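Local coordinates for protein putative esterase (Uncultured bacterium, PDB 7C4D) that probably hydrolyses carboxylic esters, as a marine bacterial esterase built on the alpha/beta hydrolase fold, at residues I209-F219 with L235-A243. Residues are numbered along the deposited sequence; the frame is centred on the assembly and turned at random.
Sequences IDIPVHVPALF and LIKEIFPDA
With CG turned beside the backbone N and opposite the carbonyl carbon (chi1 -61°), F240 sends its ring against V213, A217 and F219; F219 turns the same way and meets it. The two rings sit obliquely, planes at 56°, and F219 CZ comes 3.8 Å from F240 CD2. On one face of F240 lies A217 CB, 4.2 Å from the ring centroid in a CH-pi contact; I239 CG2 covers the opposite face toward its rim, and F240 CE1 reaches V213 CB. F219 in turn takes I236 CG2 over one face, 3.9 Å from its centroid. These contacts join strand 217-222 and the loop before it to the C-terminal end of helix 232-239, within the beta-alpha-beta unit that ends in strand 244-248, an outermost strand of the alpha/beta hydrolase sheet; L116 of the neighbouring strand 113-119 also touches F240. Cutting F240 back to an alanine is likely to open a gap between A217 CB and I239 CG2 and leave the edge of the F219 ring without its neighbour. Where the helix ends, V213 N donates to I239 O at 2.8 Å, nearly straight at 168°. Beside this bond, P212 CB packs on P241 CG at 3.6 Å. Around the turn from F240 to A243, two waters join D242 OD1 to V213 O and V215 O, one each, while a third donates to A217 O and D242 O.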
ATOM      1  N   ILE A 209      -4.274 -19.901   5.127  1.00 76.53           N
ATOM      2  CA  ILE A 209      -3.597 -20.015   3.844  1.00 72.70           C
ATOM      3  C   ILE A 209      -2.817 -21.323   3.837  1.00 68.88           C
ATOM      4  O   ILE A 209      -2.321 -21.749   4.882  1.00 64.19           O
ATOM      5  CB  ILE A 209      -2.660 -18.809   3.592  1.00 70.30           C
ATOM      6  CG1 ILE A 209      -1.634 -18.655   4.725  1.00 63.95           C
ATOM      7  CG2 ILE A 209      -3.471 -17.537   3.345  1.00 66.25           C
ATOM      8  CD1 ILE A 209      -0.457 -17.753   4.418  1.00 73.21           C
ATOM      9  N   ASP A 210      -2.712 -21.906   2.642  1.00 54.51           N
ATOM     10  CA  ASP A 210      -1.888 -23.066   2.371  1.00 61.77           C
ATOM     11  C   ASP A 210      -0.411 -22.628   2.433  1.00 65.54           C
ATOM     12  O   ASP A 210       0.046 -21.905   1.558  1.00 71.05           O
ATOM     13  CB  ASP A 210      -2.366 -23.598   1.017  1.00 60.89           C
ATOM     14  CG  ASP A 210      -1.795 -24.928   0.566  1.00 73.97           C
ATOM     15  OD1 ASP A 210      -1.104 -25.575   1.371  1.00 76.78           O
ATOM     16  OD2 ASP A 210      -2.053 -25.298  -0.599  1.00 75.94           O
ATOM     17  N   ILE A 211       0.294 -23.001   3.511  1.00 60.62           N
ATOM     18  CA  ILE A 211       1.702 -22.772   3.798  1.00 66.47           C
ATOM     19  C   ILE A 211       2.420 -24.069   3.445  1.00 68.27           C
ATOM     20  O   ILE A 211       1.803 -25.116   3.580  1.00 81.43           O
ATOM     21  CB  ILE A 211       1.836 -22.474   5.303  1.00 74.49           C
ATOM     22  CG1 ILE A 211       1.774 -20.979   5.599  1.00 73.49           C
ATOM     23  CG2 ILE A 211       3.063 -23.125   5.934  1.00 71.46           C
ATOM     24  CD1 ILE A 211       1.524 -20.704   7.074  1.00 86.45           C
ATOM     25  N   PRO A 212       3.677 -24.073   2.927  1.00 74.09           N
ATOM     26  CA  PRO A 212       4.401 -22.852   2.539  1.00 71.58           C
ATOM     27  C   PRO A 212       3.985 -22.324   1.164  1.00 63.53           C
ATOM     28  O   PRO A 212       3.446 -23.076   0.335  1.00 55.82           O
ATOM     29  CB  PRO A 212       5.861 -23.335   2.448  1.00 72.09           C
ATOM     30  CG  PRO A 212       5.740 -24.795   2.001  1.00 70.32           C
ATOM     31  CD  PRO A 212       4.469 -25.292   2.657  1.00 70.25           C
ATOM     32  N   VAL A 213       4.242 -21.023   0.933  1.00 56.22           N
ATOM     33  CA  VAL A 213       4.056 -20.449  -0.393  1.00 50.57           C
ATOM     34  C   VAL A 213       5.392 -20.542  -1.134  1.00 51.96           C
ATOM     35  O   VAL A 213       6.403 -20.013  -0.655  1.00 48.02           O
ATOM     36  CB  VAL A 213       3.559 -18.992  -0.333  1.00 49.80           C
ATOM     37  CG1 VAL A 213       3.258 -18.455  -1.727  1.00 49.77           C
ATOM     38  CG2 VAL A 213       2.345 -18.818   0.557  1.00 52.48           C
ATOM     39  N   HIS A 214       5.367 -21.185  -2.307  1.00 51.41           N
ATOM     40  CA  HIS A 214       6.544 -21.404  -3.145  1.00 49.92           C
ATOM     41  C   HIS A 214       6.729 -20.257  -4.146  1.00 51.72           C
ATOM     42  O   HIS A 214       6.694 -20.460  -5.366  1.00 49.80           O
ATOM     43  CB  HIS A 214       6.447 -22.748  -3.889  1.00 57.07           C
ATOM     44  CG  HIS A 214       6.303 -23.948  -3.014  1.00 67.03           C
ATOM     45  ND1 HIS A 214       7.353 -24.459  -2.268  1.00 74.61           N
ATOM     46  CD2 HIS A 214       5.245 -24.748  -2.768  1.00 74.30           C
ATOM     47  CE1 HIS A 214       6.940 -25.510  -1.587  1.00 80.07           C
ATOM     48  NE2 HIS A 214       5.650 -25.713  -1.884  1.00 81.97           N
ATOM     49  N   VAL A 215       6.909 -19.037  -3.622  1.00 48.95           N
ATOM     50  CA  VAL A 215       7.143 -17.861  -4.454  1.00 45.81           C
ATOM     51  C   VAL A 215       8.312 -17.140  -3.810  1.00 45.62           C
ATOM     52  O   VAL A 215       8.283 -16.959  -2.596  1.00 50.03           O
ATOM     53  CB  VAL A 215       5.918 -16.916  -4.535  1.00 45.02           C
ATOM     54  CG1 VAL A 215       6.211 -15.629  -5.315  1.00 39.35           C
ATOM     55  CG2 VAL A 215       4.697 -17.614  -5.119  1.00 43.61           C
ATOM     56  N   PRO A 216       9.368 -16.739  -4.571  1.00 44.12           N
ATOM     57  CA  PRO A 216      10.441 -15.904  -4.017  1.00 46.37           C
ATOM     58  C   PRO A 216       9.911 -14.565  -3.491  1.00 41.09           C
ATOM     59  O   PRO A 216       9.216 -13.866  -4.196  1.00 46.03           O
ATOM     60  CB  PRO A 216      11.402 -15.665  -5.200  1.00 43.66           C
ATOM     61  CG  PRO A 216      11.074 -16.755  -6.195  1.00 47.62           C
ATOM     62  CD  PRO A 216       9.610 -17.106  -5.975  1.00 43.60           C
ATOM     63  N   ALA A 217      10.262 -14.191  -2.263  1.00 37.99           N
ATOM     64  CA  ALA A 217       9.745 -12.968  -1.700  1.00 39.19           C
ATOM     65  C   ALA A 217      10.889 -12.143  -1.115  1.00 38.69           C
ATOM     66  O   ALA A 217      11.840 -12.681  -0.558  1.00 39.03           O
ATOM     67  CB  ALA A 217       8.735 -13.302  -0.617  1.00 37.98           C
ATOM     68  N   LEU A 218      10.714 -10.821  -1.158  1.00 38.81           N
ATOM     69  CA  LEU A 218      11.646  -9.868  -0.550  1.00 39.20           C
ATOM     70  C   LEU A 218      10.879  -8.968   0.422  1.00 42.50           C
ATOM     71  O   LEU A 218       9.889  -8.355   0.031  1.00 40.56           O
ATOM     72  CB  LEU A 218      12.340  -9.052  -1.656  1.00 39.44           C
ATOM     73  CG  LEU A 218      13.179  -7.845  -1.189  1.00 39.22           C
ATOM     74  CD1 LEU A 218      14.321  -8.291  -0.287  1.00 33.06           C
ATOM     75  CD2 LEU A 218      13.739  -7.057  -2.388  1.00 35.73           C
ATOM     76  N   PHE A 219      11.292  -8.953   1.702  1.00 36.86           N
ATOM     77  CA  PHE A 219      10.760  -8.024   2.690  1.00 37.31           C
ATOM     78  C   PHE A 219      11.776  -6.894   2.850  1.00 43.80           C
ATOM     79  O   PHE A 219      12.934  -7.114   3.230  1.00 40.20           O
ATOM     80  CB  PHE A 219      10.430  -8.758   3.999  1.00 39.54           C
ATOM     81  CG  PHE A 219       9.231  -9.670   3.897  1.00 42.57           C
ATOM     82  CD1 PHE A 219       9.283 -10.856   3.165  1.00 42.00           C
ATOM     83  CD2 PHE A 219       8.008  -9.305   4.462  1.00 47.20           C
ATOM     84  CE1 PHE A 219       8.167 -11.690   3.049  1.00 42.07           C
ATOM     85  CE2 PHE A 219       6.879 -10.114   4.310  1.00 44.41           C
ATOM     86  CZ  PHE A 219       6.961 -11.307   3.612  1.00 46.49           C
ATOM     87  N   LEU A 235       7.309 -16.053  11.560  1.00 54.71           N
ATOM     88  CA  LEU A 235       6.110 -16.190  10.734  1.00 56.39           C
ATOM     89  C   LEU A 235       6.383 -15.881   9.253  1.00 54.51           C
ATOM     90  O   LEU A 235       5.883 -16.619   8.402  1.00 48.19           O
ATOM     91  CB  LEU A 235       4.966 -15.345  11.316  1.00 56.65           C
ATOM     92  CG  LEU A 235       3.687 -15.228  10.480  1.00 55.05           C
ATOM     93  CD1 LEU A 235       3.040 -16.582  10.214  1.00 58.22           C
ATOM     94  CD2 LEU A 235       2.682 -14.321  11.177  1.00 55.32           C
ATOM     95  N   ILE A 236       7.176 -14.823   8.946  1.00 45.07           N
ATOM     96  CA  ILE A 236       7.616 -14.557   7.573  1.00 44.16           C
ATOM     97  C   ILE A 236       8.169 -15.844   6.948  1.00 44.70           C
ATOM     98  O   ILE A 236       7.743 -16.236   5.857  1.00 45.74           O
ATOM     99  CB  ILE A 236       8.638 -13.384   7.494  1.00 43.16           C
ATOM    100  CG1 ILE A 236       7.989 -12.040   7.849  1.00 47.99           C
ATOM    101  CG2 ILE A 236       9.300 -13.335   6.120  1.00 41.43           C
ATOM    102  CD1 ILE A 236       8.974 -10.844   8.067  1.00 39.60           C
ATOM    103  N   LYS A 237       9.087 -16.524   7.668  1.00 48.72           N
ATOM    104  CA  LYS A 237       9.803 -17.698   7.167  1.00 52.56           C
ATOM    105  C   LYS A 237       8.903 -18.931   7.038  1.00 55.92           C
ATOM    106  O   LYS A 237       9.119 -19.742   6.138  1.00 57.96           O
ATOM    107  CB  LYS A 237      11.068 -17.984   7.986  1.00 58.37           C
ATOM    108  CG  LYS A 237      12.191 -16.958   7.834  1.00 52.48           C
ATOM    109  CD  LYS A 237      12.589 -16.719   6.393  1.00 63.22           C
ATOM    110  CE  LYS A 237      14.080 -16.519   6.211  1.00 68.20           C
ATOM    111  NZ  LYS A 237      14.551 -17.104   4.932  1.00 65.08           N
ATOM    112  N   GLU A 238       7.898 -19.048   7.920  1.00 52.52           N
ATOM    113  CA  GLU A 238       6.890 -20.096   7.885  1.00 49.34           C
ATOM    114  C   GLU A 238       6.073 -19.987   6.605  1.00 51.63           C
ATOM    115  O   GLU A 238       5.860 -20.983   5.908  1.00 53.60           O
ATOM    116  CB  GLU A 238       5.996 -19.902   9.108  1.00 58.35           C
ATOM    117  CG  GLU A 238       5.235 -21.138   9.550  1.00 75.00           C
ATOM    118  CD  GLU A 238       4.228 -20.782  10.633  1.00 80.43           C
ATOM    119  OE1 GLU A 238       4.644 -20.235  11.667  1.00 78.51           O
ATOM    120  OE2 GLU A 238       3.021 -20.993  10.414  1.00 81.67           O
ATOM    121  N   ILE A 239       5.627 -18.766   6.277  1.00 49.47           N
ATOM    122  CA  ILE A 239       4.851 -18.583   5.057  1.00 48.19           C
ATOM    123  C   ILE A 239       5.759 -18.637   3.811  1.00 51.64           C
ATOM    124  O   ILE A 239       5.413 -19.257   2.803  1.00 48.90           O
ATOM    125  CB  ILE A 239       4.082 -17.249   5.147  1.00 49.43           C
ATOM    126  CG1 ILE A 239       3.171 -17.177   6.376  1.00 46.60           C
ATOM    127  CG2 ILE A 239       3.337 -16.948   3.862  1.00 45.26           C
ATOM    128  CD1 ILE A 239       2.612 -15.803   6.643  1.00 43.47           C
ATOM    129  N   PHE A 240       6.907 -17.939   3.852  1.00 54.17           N
ATOM    130  CA  PHE A 240       7.818 -17.830   2.710  1.00 53.24           C
ATOM    131  C   PHE A 240       9.206 -18.319   3.127  1.00 55.58           C
ATOM    132  O   PHE A 240      10.004 -17.514   3.607  1.00 48.81           O
ATOM    133  CB  PHE A 240       7.956 -16.365   2.282  1.00 50.76           C
ATOM    134  CG  PHE A 240       6.676 -15.702   1.832  1.00 46.35           C
ATOM    135  CD1 PHE A 240       6.135 -15.966   0.587  1.00 47.34           C
ATOM    136  CD2 PHE A 240       6.011 -14.818   2.658  1.00 44.47           C
ATOM    137  CE1 PHE A 240       4.972 -15.347   0.164  1.00 45.13           C
ATOM    138  CE2 PHE A 240       4.832 -14.219   2.246  1.00 46.97           C
ATOM    139  CZ  PHE A 240       4.312 -14.485   0.998  1.00 42.72           C
ATOM    140  N   PRO A 241       9.505 -19.641   3.041  1.00 55.05           N
ATOM    141  CA  PRO A 241      10.726 -20.211   3.618  1.00 57.95           C
ATOM    142  C   PRO A 241      12.032 -19.622   3.088  1.00 54.91           C
ATOM    143  O   PRO A 241      12.992 -19.479   3.833  1.00 54.55           O
ATOM    144  CB  PRO A 241      10.606 -21.698   3.263  1.00 61.34           C
ATOM    145  CG  PRO A 241       9.121 -21.922   3.220  1.00 59.19           C
ATOM    146  CD  PRO A 241       8.630 -20.686   2.490  1.00 59.12           C
ATOM    147  N   ASP A 242      12.032 -19.227   1.819  1.00 54.40           N
ATOM    148  CA  ASP A 242      13.230 -18.696   1.193  1.00 55.77           C
ATOM    149  C   ASP A 242      13.171 -17.160   1.078  1.00 55.82           C
ATOM    150  O   ASP A 242      13.908 -16.572   0.301  1.00 57.07           O
ATOM    151  CB  ASP A 242      13.455 -19.428  -0.135  1.00 61.92           C
ATOM    152  CG  ASP A 242      12.321 -19.234  -1.133  1.00 67.54           C
ATOM    153  OD1 ASP A 242      11.162 -19.128  -0.694  1.00 74.62           O
ATOM    154  OD2 ASP A 242      12.605 -19.189  -2.351  1.00 75.64           O
ATOM    155  N   ALA A 243      12.329 -16.497   1.885  1.00 49.29           N
ATOM    156  CA  ALA A 243      12.183 -15.060   1.866  1.00 48.15           C
ATOM    157  C   ALA A 243      13.512 -14.369   2.181  1.00 51.75           C
ATOM    158  O   ALA A 243      14.275 -14.839   3.008  1.00 49.18           O
ATOM    159  CB  ALA A 243      11.128 -14.631   2.852  1.00 44.91           C
TER
HETATM  160  O   HOH W   1       8.752 -18.936  -0.202  1.00 64.20           O
HETATM  161  O   HOH W   2       9.955 -16.465  -0.369  1.00 52.98           O
HETATM  162  O   HOH W   3      13.321 -14.731  -1.671  1.00 44.28           O